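Local coordinates for oxidoreductase, Gfo/Idh/MocA family (Vibrio cholerae, PDB 1XEA), which probably catalyses dinucleotide-dependent oxidation or reduction of a substrate not yet known, with a Rossmann-type nucleotide-binding domain typical of its family, at residues T34-P37 / K38-G41; A97-A100 / Q101-E104; P157-I160 / R161-V164; K244-D248 / N249-R253; T286-I289 / E290-A294. All coordinates share one frame; numbering follows the deposited sequence.

Interaction 1 of 5, residues T34-P37 / K38-G41; sequences TRNP and KVLG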
loop_
_atom_site.group_PDB
_atom_site.type_symbol
_atom_site.label_atom_id
_atom_site.label_comp_id
_atom_site.label_asym_id
_atom_site.label_seq_id
_atom_site.Cartn_x
_atom_site.Cartn_y
_atom_site.Cartn_z
ATOM N N THR A 34 21.904 20.223 -33.954
ATOM C CA THR A 34 21.182 21.188 -33.152
ATOM C C THR A 34 21.762 22.579 -33.366
ATOM O O THR A 34 22.922 22.721 -33.758
ATOM C CB THR A 34 21.224 20.784 -31.650
ATOM O OG1 THR A 34 20.420 21.682 -30.875
ATOM C CG2 THR A 34 22.647 20.794 -31.131
ATOM N N ARG A 35 20.940 23.601 -33.136
ATOM C CA ARG A 35 21.361 24.991 -33.310
ATOM C C ARG A 35 22.628 25.301 -32.518
ATOM O O ARG A 35 23.681 25.554 -33.102
ATOM C CB ARG A 35 20.234 25.947 -32.883
ATOM C CG ARG A 35 19.171 26.213 -33.946
ATOM C CD ARG A 35 19.727 27.034 -35.111
ATOM N NE ARG A 35 18.747 27.203 -36.190
ATOM C CZ ARG A 35 18.791 26.573 -37.365
ATOM N NH1 ARG A 35 19.774 25.722 -37.632
ATOM N NH2 ARG A 35 17.840 26.785 -38.272
ATOM N N ASN A 36 22.520 25.267 -31.191
ATOM C CA ASN A 36 23.650 25.557 -30.304
ATOM C C ASN A 36 24.838 24.613 -30.519
ATOM O O ASN A 36 24.731 23.408 -30.281
ATOM C CB ASN A 36 23.203 25.481 -28.845
ATOM C CG ASN A 36 24.253 26.005 -27.897
ATOM O OD1 ASN A 36 25.451 25.924 -28.170
ATOM N ND2 ASN A 36 23.810 26.544 -26.769
ATOM N N PRO A 37 25.995 25.155 -30.949
ATOM C CA PRO A 37 27.203 24.357 -31.200
ATOM C C PRO A 37 27.866 23.891 -29.910
ATOM O O PRO A 37 28.556 22.869 -29.886
ATOM C CB PRO A 37 28.080 25.316 -31.986
ATOM C CG PRO A 37 27.773 26.621 -31.322
ATOM C CD PRO A 37 26.261 26.586 -31.194
ATOM N N LYS A 38 27.652 24.656 -28.845
ATOM C CA LYS A 38 28.206 24.334 -27.532
ATOM C C LYS A 38 27.616 23.006 -27.054
ATOM O O LYS A 38 28.333 22.019 -26.866
ATOM C CB LYS A 38 27.856 25.446 -26.535
ATOM C CG LYS A 38 28.174 25.117 -25.080
ATOM C CD LYS A 38 27.487 26.087 -24.123
ATOM C CE LYS A 38 25.968 26.037 -24.259
ATOM N NZ LYS A 38 25.307 26.965 -23.298
ATOM N N VAL A 39 26.302 23.010 -26.854
ATOM C CA VAL A 39 25.569 21.835 -26.418
ATOM C C VAL A 39 25.827 20.699 -27.403
ATOM O O VAL A 39 26.095 19.557 -27.014
ATOM C CB VAL A 39 24.059 22.135 -26.362
ATOM C CG1 VAL A 39 23.271 20.875 -26.014
ATOM C CG2 VAL A 39 23.799 23.225 -25.332
ATOM N N LEU A 40 25.764 21.029 -28.685
ATOM C CA LEU A 40 25.992 20.054 -29.741
ATOM C C LEU A 40 27.253 19.254 -29.489
ATOM O O LEU A 40 27.236 18.023 -29.513
ATOM C CB LEU A 40 26.114 20.761 -31.085
ATOM C CG LEU A 40 26.667 19.929 -32.242
ATOM C CD1 LEU A 40 25.838 18.665 -32.485
ATOM C CD2 LEU A 40 26.676 20.812 -33.468
ATOM N N GLY A 41 28.346 19.970 -29.251
ATOM C CA GLY A 41 29.621 19.321 -29.007
ATOM C C GLY A 41 29.709 18.638 -27.660
ATOM O O GLY A 41 30.334 17.587 -27.522
#

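Interaction 2 of 5, residues A97-A100 / Q101-E104; sequences AASA and QECE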
loop_
_atom_site.group_PDB
_atom_site.type_symbol
_atom_site.label_atom_id
_atom_site.label_comp_id
_atom_site.label_asym_id
_atom_site.label_seq_id
_atom_site.Cartn_x
_atom_site.Cartn_y
_atom_site.Cartn_z
ATOM N N ALA A 97 2.184 19.030 -33.970
ATOM C CA ALA A 97 2.106 20.444 -34.250
ATOM C C ALA A 97 1.072 21.071 -33.335
ATOM O O ALA A 97 0.223 20.374 -32.775
ATOM C CB ALA A 97 1.731 20.672 -35.708
ATOM N N ALA A 98 1.146 22.391 -33.199
ATOM C CA ALA A 98 0.242 23.147 -32.345
ATOM C C ALA A 98 -1.181 23.236 -32.870
ATOM O O ALA A 98 -2.052 23.800 -32.211
ATOM C CB ALA A 98 0.801 24.541 -32.126
ATOM N N SER A 99 -1.427 22.690 -34.055
ATOM C CA SER A 99 -2.770 22.732 -34.618
ATOM C C SER A 99 -3.060 21.473 -35.407
ATOM O O SER A 99 -2.142 20.776 -35.835
ATOM C CB SER A 99 -2.932 23.949 -35.527
ATOM O OG SER A 99 -2.134 23.827 -36.691
ATOM N N ALA A 100 -4.343 21.182 -35.590
ATOM C CA ALA A 100 -4.752 19.998 -36.334
ATOM C C ALA A 100 -4.506 20.226 -37.814
ATOM O O ALA A 100 -4.162 19.299 -38.548
ATOM C CB ALA A 100 -6.224 19.701 -36.088
ATOM N N GLN A 101 -4.678 21.471 -38.242
ATOM C CA GLN A 101 -4.470 21.837 -39.635
ATOM C C GLN A 101 -3.073 21.404 -40.078
ATOM O O GLN A 101 -2.923 20.684 -41.066
ATOM C CB GLN A 101 -4.635 23.353 -39.811
ATOM C CG GLN A 101 -4.480 23.845 -41.253
ATOM C CD GLN A 101 -5.506 23.232 -42.202
ATOM O OE1 GLN A 101 -6.701 23.532 -42.127
ATOM N NE2 GLN A 101 -5.040 22.364 -43.098
ATOM N N GLU A 102 -2.055 21.840 -39.339
ATOM C CA GLU A 102 -0.673 21.490 -39.647
ATOM C C GLU A 102 -0.517 19.979 -39.667
ATOM O O GLU A 102 0.149 19.423 -40.541
ATOM C CB GLU A 102 0.275 22.086 -38.606
ATOM C CG GLU A 102 0.187 23.595 -38.500
ATOM C CD GLU A 102 1.276 24.202 -37.634
ATOM O OE1 GLU A 102 2.459 24.158 -38.035
ATOM O OE2 GLU A 102 0.946 24.726 -36.546
ATOM N N CYS A 103 -1.136 19.323 -38.692
ATOM C CA CYS A 103 -1.081 17.873 -38.597
ATOM C C CYS A 103 -1.624 17.270 -39.872
ATOM O O CYS A 103 -0.981 16.428 -40.493
ATOM C CB CYS A 103 -1.906 17.380 -37.404
ATOM S SG CYS A 103 -1.110 17.629 -35.780
ATOM N N GLU A 104 -2.815 17.703 -40.265
ATOM C CA GLU A 104 -3.421 17.183 -41.479
ATOM C C GLU A 104 -2.501 17.431 -42.673
ATOM O O GLU A 104 -2.298 16.534 -43.493
ATOM C CB GLU A 104 -4.793 17.825 -41.685
ATOM C CG GLU A 104 -5.729 17.604 -40.504
ATOM C CD GLU A 104 -7.023 18.383 -40.643
ATOM O OE1 GLU A 104 -6.949 19.603 -40.913
ATOM O OE2 GLU A 104 -8.111 17.788 -40.473
#

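Interaction 3 of 5, residues P157-I160 / R161-V164; sequences PGDI and RTFV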
loop_
_atom_site.group_PDB
_atom_site.type_symbol
_atom_site.label_atom_id
_atom_site.label_comp_id
_atom_site.label_asym_id
_atom_site.label_seq_id
_atom_site.Cartn_x
_atom_site.Cartn_y
_atom_site.Cartn_z
ATOM N N PRO A 157 -0.646 25.151 -13.114
ATOM C CA PRO A 157 -1.675 25.499 -14.094
ATOM C C PRO A 157 -0.995 26.142 -15.292
ATOM O O PRO A 157 0.198 26.436 -15.229
ATOM C CB PRO A 157 -2.563 26.462 -13.319
ATOM C CG PRO A 157 -1.589 27.157 -12.427
ATOM C CD PRO A 157 -0.707 26.039 -11.939
ATOM N N GLY A 158 -1.742 26.359 -16.371
ATOM C CA GLY A 158 -1.162 26.958 -17.563
ATOM C C GLY A 158 -2.212 27.348 -18.584
ATOM O O GLY A 158 -3.404 27.173 -18.346
ATOM N N ASP A 159 -1.775 27.868 -19.725
ATOM C CA ASP A 159 -2.702 28.289 -20.768
ATOM C C ASP A 159 -3.269 27.098 -21.526
ATOM O O ASP A 159 -2.571 26.126 -21.806
ATOM C CB ASP A 159 -1.998 29.195 -21.764
ATOM C CG ASP A 159 -1.022 28.436 -22.617
ATOM O OD1 ASP A 159 -0.074 27.860 -22.027
ATOM O OD2 ASP A 159 -1.205 28.403 -23.862
ATOM N N ILE A 160 -4.540 27.211 -21.889
ATOM C CA ILE A 160 -5.239 26.171 -22.620
ATOM C C ILE A 160 -4.377 25.447 -23.635
ATOM O O ILE A 160 -4.210 24.235 -23.551
ATOM C CB ILE A 160 -6.445 26.750 -23.339
ATOM C CG1 ILE A 160 -7.324 27.476 -22.318
ATOM C CG2 ILE A 160 -7.205 25.642 -24.055
ATOM C CD1 ILE A 160 -8.502 28.176 -22.922
ATOM N N ARG A 161 -3.828 26.186 -24.587
ATOM C CA ARG A 161 -2.998 25.589 -25.622
ATOM C C ARG A 161 -1.927 24.656 -25.092
ATOM O O ARG A 161 -1.999 23.450 -25.303
ATOM C CB ARG A 161 -2.341 26.682 -26.454
ATOM C CG ARG A 161 -3.275 27.326 -27.460
ATOM C CD ARG A 161 -3.337 26.520 -28.729
ATOM N NE ARG A 161 -4.685 26.488 -29.264
ATOM C CZ ARG A 161 -5.001 25.962 -30.440
ATOM N NH1 ARG A 161 -4.055 25.428 -31.205
ATOM N NH2 ARG A 161 -6.266 25.956 -30.842
ATOM N N THR A 162 -0.927 25.211 -24.422
ATOM C CA THR A 162 0.159 24.402 -23.896
ATOM C C THR A 162 -0.351 23.209 -23.109
ATOM O O THR A 162 0.053 22.072 -23.344
ATOM C CB THR A 162 1.060 25.220 -22.976
ATOM O OG1 THR A 162 1.519 26.382 -23.672
ATOM C CG2 THR A 162 2.258 24.392 -22.542
ATOM N N PHE A 163 -1.233 23.488 -22.160
ATOM C CA PHE A 163 -1.820 22.462 -21.312
ATOM C C PHE A 163 -2.341 21.292 -22.143
ATOM O O PHE A 163 -2.070 20.141 -21.827
ATOM C CB PHE A 163 -2.960 23.086 -20.507
ATOM C CG PHE A 163 -3.594 22.167 -19.496
ATOM C CD1 PHE A 163 -3.460 22.426 -18.137
ATOM C CD2 PHE A 163 -4.431 21.136 -19.895
ATOM C CE1 PHE A 163 -4.154 21.681 -17.195
ATOM C CE2 PHE A 163 -5.128 20.388 -18.954
ATOM C CZ PHE A 163 -4.991 20.669 -17.602
ATOM N N VAL A 164 -3.074 21.585 -23.209
ATOM C CA VAL A 164 -3.625 20.522 -24.027
ATOM C C VAL A 164 -2.649 19.885 -24.996
ATOM O O VAL A 164 -2.438 18.677 -24.960
ATOM C CB VAL A 164 -4.847 20.996 -24.828
ATOM C CG1 VAL A 164 -5.407 19.849 -25.655
ATOM C CG2 VAL A 164 -5.917 21.519 -23.886
#

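Interaction 4 of 5, residues K244-D248 / N249-R253; sequences KMWRD and NQESR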
loop_
_atom_site.group_PDB
_atom_site.type_symbol
_atom_site.label_atom_id
_atom_site.label_comp_id
_atom_site.label_asym_id
_atom_site.label_seq_id
_atom_site.Cartn_x
_atom_site.Cartn_y
_atom_site.Cartn_z
ATOM N N LYS A 244 -2.141 -3.064 -9.265
ATOM C CA LYS A 244 -2.859 -4.129 -8.612
ATOM C C LYS A 244 -3.947 -4.651 -9.534
ATOM O O LYS A 244 -4.529 -3.898 -10.310
ATOM C CB LYS A 244 -3.428 -3.662 -7.268
ATOM C CG LYS A 244 -3.948 -2.249 -7.250
ATOM C CD LYS A 244 -4.417 -1.821 -5.858
ATOM C CE LYS A 244 -3.261 -1.621 -4.885
ATOM N NZ LYS A 244 -3.648 -0.773 -3.704
HETATM N N MSE A 245 -4.177 -5.959 -9.468
HETATM C CA MSE A 245 -5.174 -6.644 -10.283
HETATM C C MSE A 245 -6.272 -7.203 -9.390
HETATM O O MSE A 245 -6.002 -7.892 -8.403
HETATM C CB MSE A 245 -4.505 -7.785 -11.045
HETATM C CG MSE A 245 -5.423 -8.572 -11.961
HETATM SE SE MSE A 245 -4.544 -10.107 -12.853
HETATM C CE MSE A 245 -5.335 -11.551 -11.799
ATOM N N TRP A 246 -7.511 -6.886 -9.741
ATOM C CA TRP A 246 -8.674 -7.360 -9.007
ATOM C C TRP A 246 -9.399 -8.402 -9.870
ATOM O O TRP A 246 -9.946 -8.085 -10.929
ATOM C CB TRP A 246 -9.599 -6.186 -8.693
ATOM C CG TRP A 246 -9.020 -5.219 -7.725
ATOM C CD1 TRP A 246 -8.560 -5.497 -6.471
ATOM C CD2 TRP A 246 -8.859 -3.807 -7.906
ATOM N NE1 TRP A 246 -8.122 -4.351 -5.863
ATOM C CE2 TRP A 246 -8.294 -3.300 -6.722
ATOM C CE3 TRP A 246 -9.136 -2.925 -8.953
ATOM C CZ2 TRP A 246 -8.001 -1.948 -6.552
ATOM C CZ3 TRP A 246 -8.844 -1.573 -8.787
ATOM C CH2 TRP A 246 -8.281 -1.099 -7.594
ATOM N N ARG A 247 -9.395 -9.645 -9.404
ATOM C CA ARG A 247 -10.015 -10.744 -10.122
ATOM C C ARG A 247 -10.538 -11.740 -9.107
ATOM O O ARG A 247 -9.880 -12.014 -8.106
ATOM C CB ARG A 247 -8.980 -11.400 -11.027
ATOM C CG ARG A 247 -9.370 -12.759 -11.520
ATOM C CD ARG A 247 -8.276 -13.311 -12.400
ATOM N NE ARG A 247 -8.206 -12.585 -13.654
ATOM C CZ ARG A 247 -7.226 -12.715 -14.539
ATOM N NH1 ARG A 247 -6.227 -13.557 -14.282
ATOM N NH2 ARG A 247 -7.253 -12.012 -15.677
ATOM N N ASP A 248 -11.729 -12.271 -9.362
ATOM C CA ASP A 248 -12.351 -13.228 -8.452
ATOM C C ASP A 248 -12.459 -12.635 -7.048
ATOM O O ASP A 248 -12.285 -13.327 -6.041
ATOM C CB ASP A 248 -11.537 -14.514 -8.391
ATOM C CG ASP A 248 -11.348 -15.148 -9.750
ATOM O OD1 ASP A 248 -12.359 -15.382 -10.448
ATOM O OD2 ASP A 248 -10.182 -15.426 -10.119
ATOM N N ASN A 249 -12.746 -11.341 -6.994
ATOM C CA ASN A 249 -12.878 -10.639 -5.731
ATOM C C ASN A 249 -11.616 -10.760 -4.899
ATOM O O ASN A 249 -11.675 -10.852 -3.681
ATOM C CB ASN A 249 -14.057 -11.175 -4.934
ATOM C CG ASN A 249 -14.554 -10.172 -3.911
ATOM O OD1 ASN A 249 -14.739 -8.985 -4.228
ATOM N ND2 ASN A 249 -14.781 -10.632 -2.681
ATOM N N GLN A 250 -10.476 -10.759 -5.570
ATOM C CA GLN A 250 -9.222 -10.840 -4.884
ATOM C C GLN A 250 -8.356 -9.769 -5.463
ATOM O O GLN A 250 -8.539 -9.386 -6.615
ATOM C CB GLN A 250 -8.546 -12.158 -5.140
ATOM C CG GLN A 250 -9.203 -13.349 -4.532
ATOM C CD GLN A 250 -8.372 -14.582 -4.821
ATOM O OE1 GLN A 250 -7.158 -14.595 -4.561
ATOM N NE2 GLN A 250 -9.005 -15.619 -5.378
ATOM N N GLU A 251 -7.403 -9.295 -4.670
ATOM C CA GLU A 251 -6.482 -8.270 -5.114
ATOM C C GLU A 251 -5.103 -8.881 -5.126
ATOM O O GLU A 251 -4.674 -9.485 -4.145
ATOM C CB GLU A 251 -6.519 -7.074 -4.163
ATOM C CG GLU A 251 -5.302 -6.154 -4.234
ATOM C CD GLU A 251 -5.505 -4.865 -3.453
ATOM O OE1 GLU A 251 -4.510 -4.312 -2.937
ATOM O OE2 GLU A 251 -6.660 -4.390 -3.356
ATOM N N SER A 252 -4.415 -8.759 -6.253
ATOM C CA SER A 252 -3.051 -9.271 -6.352
ATOM C C SER A 252 -2.194 -8.173 -6.951
ATOM O O SER A 252 -2.710 -7.262 -7.596
ATOM C CB SER A 252 -2.986 -10.533 -7.212
ATOM O OG SER A 252 -3.801 -10.427 -8.360
ATOM N N ARG A 253 -0.892 -8.257 -6.723
ATOM C CA ARG A 253 0.056 -7.266 -7.208
ATOM C C ARG A 253 0.619 -7.680 -8.558
ATOM O O ARG A 253 0.907 -8.852 -8.770
ATOM C CB ARG A 253 1.186 -7.123 -6.180
ATOM C CG ARG A 253 2.377 -6.314 -6.634
ATOM C CD ARG A 253 3.317 -5.980 -5.455
ATOM N NE ARG A 253 4.536 -5.271 -5.873
ATOM C CZ ARG A 253 5.554 -5.831 -6.521
ATOM N NH1 ARG A 253 5.508 -7.125 -6.830
ATOM N NH2 ARG A 253 6.607 -5.092 -6.859
#

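Interaction 5 of 5, residues T286-I289 / E290-A294; sequences THII and ERNLA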
loop_
_atom_site.group_PDB
_atom_site.type_symbol
_atom_site.label_atom_id
_atom_site.label_comp_id
_atom_site.label_asym_id
_atom_site.label_seq_id
_atom_site.Cartn_x
_atom_site.Cartn_y
_atom_site.Cartn_z
ATOM N N THR A 286 -1.939 1.990 -41.195
ATOM C CA THR A 286 -3.012 2.966 -41.299
ATOM C C THR A 286 -3.701 3.318 -39.998
ATOM O O THR A 286 -3.904 4.494 -39.705
ATOM C CB THR A 286 -4.101 2.475 -42.251
ATOM O OG1 THR A 286 -3.522 2.189 -43.525
ATOM C CG2 THR A 286 -5.179 3.527 -42.404
ATOM N N HIS A 287 -4.082 2.302 -39.231
ATOM C CA HIS A 287 -4.795 2.545 -37.991
ATOM C C HIS A 287 -4.012 3.433 -37.064
ATOM O O HIS A 287 -4.582 4.082 -36.194
ATOM C CB HIS A 287 -5.142 1.228 -37.293
ATOM C CG HIS A 287 -3.959 0.478 -36.762
ATOM N ND1 HIS A 287 -3.026 -0.131 -37.575
ATOM C CD2 HIS A 287 -3.588 0.198 -35.491
ATOM C CE1 HIS A 287 -2.136 -0.759 -36.827
ATOM N NE2 HIS A 287 -2.454 -0.574 -35.559
ATOM N N ILE A 288 -2.703 3.469 -37.255
ATOM C CA ILE A 288 -1.872 4.307 -36.418
ATOM C C ILE A 288 -1.997 5.771 -36.824
ATOM O O ILE A 288 -2.324 6.631 -36.000
ATOM C CB ILE A 288 -0.424 3.855 -36.484
ATOM C CG1 ILE A 288 -0.283 2.562 -35.681
ATOM C CG2 ILE A 288 0.494 4.941 -35.957
ATOM C CD1 ILE A 288 1.130 2.104 -35.515
ATOM N N ILE A 289 -1.745 6.053 -38.096
ATOM C CA ILE A 289 -1.862 7.410 -38.606
ATOM C C ILE A 289 -3.210 8.010 -38.199
ATOM O O ILE A 289 -3.259 9.119 -37.665
ATOM C CB ILE A 289 -1.769 7.429 -40.134
ATOM C CG1 ILE A 289 -0.517 6.691 -40.586
ATOM C CG2 ILE A 289 -1.759 8.850 -40.630
ATOM C CD1 ILE A 289 -0.552 6.314 -42.025
ATOM N N GLU A 290 -4.296 7.277 -38.452
ATOM C CA GLU A 290 -5.643 7.745 -38.116
ATOM C C GLU A 290 -5.776 8.112 -36.647
ATOM O O GLU A 290 -6.445 9.087 -36.311
ATOM C CB GLU A 290 -6.703 6.688 -38.461
ATOM C CG GLU A 290 -7.020 6.540 -39.952
ATOM C CD GLU A 290 -8.339 5.796 -40.214
ATOM O OE1 GLU A 290 -8.477 4.615 -39.790
ATOM O OE2 GLU A 290 -9.246 6.399 -40.851
ATOM N N ARG A 291 -5.142 7.330 -35.778
ATOM C CA ARG A 291 -5.204 7.601 -34.350
ATOM C C ARG A 291 -4.422 8.877 -34.080
ATOM O O ARG A 291 -4.844 9.727 -33.295
ATOM C CB ARG A 291 -4.619 6.434 -33.546
ATOM C CG ARG A 291 -4.567 6.691 -32.044
ATOM C CD ARG A 291 -4.028 5.508 -31.250
ATOM N NE ARG A 291 -3.872 5.846 -29.833
ATOM C CZ ARG A 291 -3.559 4.974 -28.878
ATOM N NH1 ARG A 291 -3.365 3.698 -29.176
ATOM N NH2 ARG A 291 -3.442 5.377 -27.622
ATOM N N ASN A 292 -3.282 9.016 -34.745
ATOM C CA ASN A 292 -2.472 10.216 -34.563
ATOM C C ASN A 292 -3.294 11.459 -34.938
ATOM O O ASN A 292 -3.447 12.386 -34.138
ATOM C CB ASN A 292 -1.197 10.118 -35.400
ATOM C CG ASN A 292 -0.269 9.051 -34.885
ATOM O OD1 ASN A 292 0.099 9.055 -33.719
ATOM N ND2 ASN A 292 0.100 8.126 -35.738
ATOM N N LEU A 293 -3.841 11.464 -36.149
ATOM C CA LEU A 293 -4.652 12.576 -36.593
ATOM C C LEU A 293 -5.769 12.824 -35.614
ATOM O O LEU A 293 -5.921 13.921 -35.085
ATOM C CB LEU A 293 -5.246 12.282 -37.959
ATOM C CG LEU A 293 -4.204 12.432 -39.060
ATOM C CD1 LEU A 293 -4.711 11.795 -40.341
ATOM C CD2 LEU A 293 -3.892 13.906 -39.261
ATOM N N ALA A 294 -6.554 11.789 -35.366
ATOM C CA ALA A 294 -7.680 11.907 -34.458
ATOM C C ALA A 294 -7.315 12.564 -33.121
ATOM O O ALA A 294 -8.001 13.487 -32.666
ATOM C CB ALA A 294 -8.292 10.534 -34.221
#

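Interaction 1 of 5, residues T34-P37 / K38-G41
The flat carboxamide of N36 has V39 over one face, while K38 meets its oxygen. V39 CG2 stands above that face, 3.6 Å from N36 ND2 and 3.8 Å from N36 CG, and the amide nitrogen of V39 also lies above it. K38 N meets N36 OD1 from a direction tilted out of the amide plane and donates to it at 2.6 Å, a weak bond, bent to 130°. V39 N reaches the same oxygen from above the plane, also weakly, at 3.3 Å, so two backbone N-H groups share N36 OD1. With CG anti to the backbone N (chi1 -170°), the N36 amide folds back over the start of the helix rather than pointing off it.

The main chain completes the turn: L40 N binds N36 O at 3.0 Å, and G41 N binds P37 O at the same length. T34 and L40 pass each other head to tail, T34 CG2 lying 3.5 Å from L40 CB, while T34 also rests on L10. This is an asparagine N-cap with proline in the first helical position, at the crossing from strand 28-33 into helix 37-46. In Rossmann folds, the loop after this second strand commonly lies near the adenosine end of the dinucleotide.

Interaction 2 of 5, residues A97-A100 / Q101-E104
A97 and S99 are extended, with a bend at A98 between them (phi/psi -71/-3°), and from A100 onward the backbone is helical, which brings the S99 and A100 carbonyls over the amides of C103 and E104. E104 N to A100 O is the firm bond, 2.7 Å; C103 N to S99 O is weak at 3.4 Å. The S99 hydroxyl caps the helix by accepting, weakly, from E102 N at 3.3 Å. It sits there because OG lies between the backbone N and the carbonyl carbon (chi1 68°).

The serine N-cap thus opens helix 100-112, the connection of a beta-alpha-beta crossover from strand 90-93 to strand 117-120 in the Rossmann sheet. Glutamate three residues after the cap suggests a capping box, but E102 OE2 stays 4.0 Å from S99 N and instead takes a bond from S99 OG at 3.2 Å on its anti lone pair. The hydroxyl is therefore donor and acceptor to one residue, and E102 OE1 is held separately by S77 OG. A97 CB packs 3.5 Å from E102 CB and 4.2 Å from C103 SG. E104 turns its carboxylate to Q297 of helix 286-311, against which A100 and C103 also pack.

Interaction 3 of 5, residues P157-I160 / R161-V164
Both carboxylate oxygens of D159 are engaged by T162. T162 OG1 donates at 2.7 Å to D159 OD1, which accepts with its syn lone pair, while T162 N donates to D159 OD2 at 3.3 Å along a nearly straight line (172°) that arrives from above the carboxylate plane. Two donors on two different oxygens should hinder rotation of the group. A chi1 of 71° places D159 CG between its backbone N and carbonyl carbon, folding the acid over the helix end, where it crosses the T162 side chain at about a right angle. The partial positive charge at the helix N-terminus would probably favour the ionised acid.

Next come the backbone bonds of the first turn, F163 N to D159 O at 3.0 Å and V164 N to I160 O at 2.9 Å. R161 leans its CB on D159 OD2 at 3.3 Å, but its charged end leads elsewhere: D159 OD2 and R161 NE are 6.7 Å apart, and the guanidinium forms a salt bridge with E300. The apolar contact is looser, I160 CG2 and V164 CG2 being 4.3 Å apart. I160 continues onto I306 and T307 of helix 286-311, and F163 onto L197 and L200 of strand 196-206. The arrangement is an aspartate N-cap reinforced by a threonine three residues on, opening helix 160-175 where it packs between the large mixed sheet and helix 286-311.

Interaction 4 of 5, residues K244-D248 / N249-R253
The carbonyl oxygen of M245, a selenomethionine in this crystal, is gripped by three groups from the facing strand. S252 N donates to M245 O at 2.8 Å, lying in the carbonyl plane; S252 OG adds a weak bond at 3.4 Å; and E251 CA makes a CA-H...O contact at 3.3 Å. The return bond, M245 N to S252 O, is 2.7 Å and nearly straight at 173°, making M245 and S252 a hydrogen-bonded antiparallel pair. R247 and Q250 form the next such pair.

On the face bearing K244, W246 and E251, the indole and the carboxylate run alongside in the same direction, their planes 69° apart. W246 NE1 donates to E251 OE2 at 2.9 Å; the oxygen sits in the ring plane, whereas the N-H meets the carboxylate from above its own plane. E251 is stretched out, with CG anti to the backbone N, which carries the acid past the indole edge. K244 approaches the other oxygen, from the same side of the carboxylate plane as the indole: its NZ is a long salt-bridge partner, 3.7 Å from E251 OE1, and its CG lies over one face of the W246 ring.

Beyond the strands, N249 OD1 accepts from T222 N of the second subunit. D248 and N249 both lie in the left-handed helical region, resembling a type I' turn. This is a tight two-residue beta hairpin of strands 242-247 and 250-255, the latter the outermost strand of the mixed sheet within this chain, carried on by backbone bonds from E251 and R253 to the third subunit.

Interaction 5 of 5, residues T286-I289 / E290-A294
I288 and N292, one helical turn apart, lie flank to flank with their side chains heading the same way. The methyl I288 CG2 lies 3.2 Å from N292 ND2, so an apolar branch flanks the amide. N292 has CG anti to its own carbonyl carbon (chi1 -68°), which lays the amide back along the helix toward the preceding turn. The polar grip on it comes from elsewhere: N292 OD1 accepts from R124 NH2. In the second such pair, I289 CG2 and L293 CD1 meet at 4.2 Å, an ordinary van der Waals contact. I289, N292 and L293 rest on Y107 of helix 100-112, which puts these three on the side facing that helix; I288 packs on Q139.

The other sides differ. T286 CG2 and E290 CG approach to 4.3 Å near the exposed start of the helix, and one face of the H287 ring has I288 CG1 above it, offset toward the rim. R291 is extended from CG to NE, which carries NE away from the preceding turn to a salt bridge with D173 of helix 160-175.

Under the side chains the i to i+4 backbone bonds are sound except for the weak R291 N to H287 O at 3.3 Å: E290 N to T286 O is 3.1 Å and nearly straight (177°), and N292 N to I288 O and L293 N to I289 O are each 2.9 Å. The result is the opening of the long C-terminal alpha-helix 286-311, with i to i+4 side-chain pairs, wedged between helix 100-112 of the nucleotide-binding domain and helix 160-175.

Interactions 1, 2 and 3 are all helix N-caps, by asparagine, serine and aspartate in turn; the side-chain capping bonds of N36 and the E102 N bond to S99 are weak, those of D159 are not. Interaction 1 lies on the surface, about 25 Å from the chain's centre; interactions 2, 3 and 5 are partly buried, and 2 and 3 pack on helix 286-311, whose first turns are interaction 5. Interactions 2 and 3 touch where A98 O lies 2.8 Å from R161 NH1; interactions 2 and 5 meet through L293 CD2, 4.0 Å from E104 CA. Surface interaction 4 stands apart, with strand pairing and an indole-carboxylate bond within the chain, and further contacts to two other subunits.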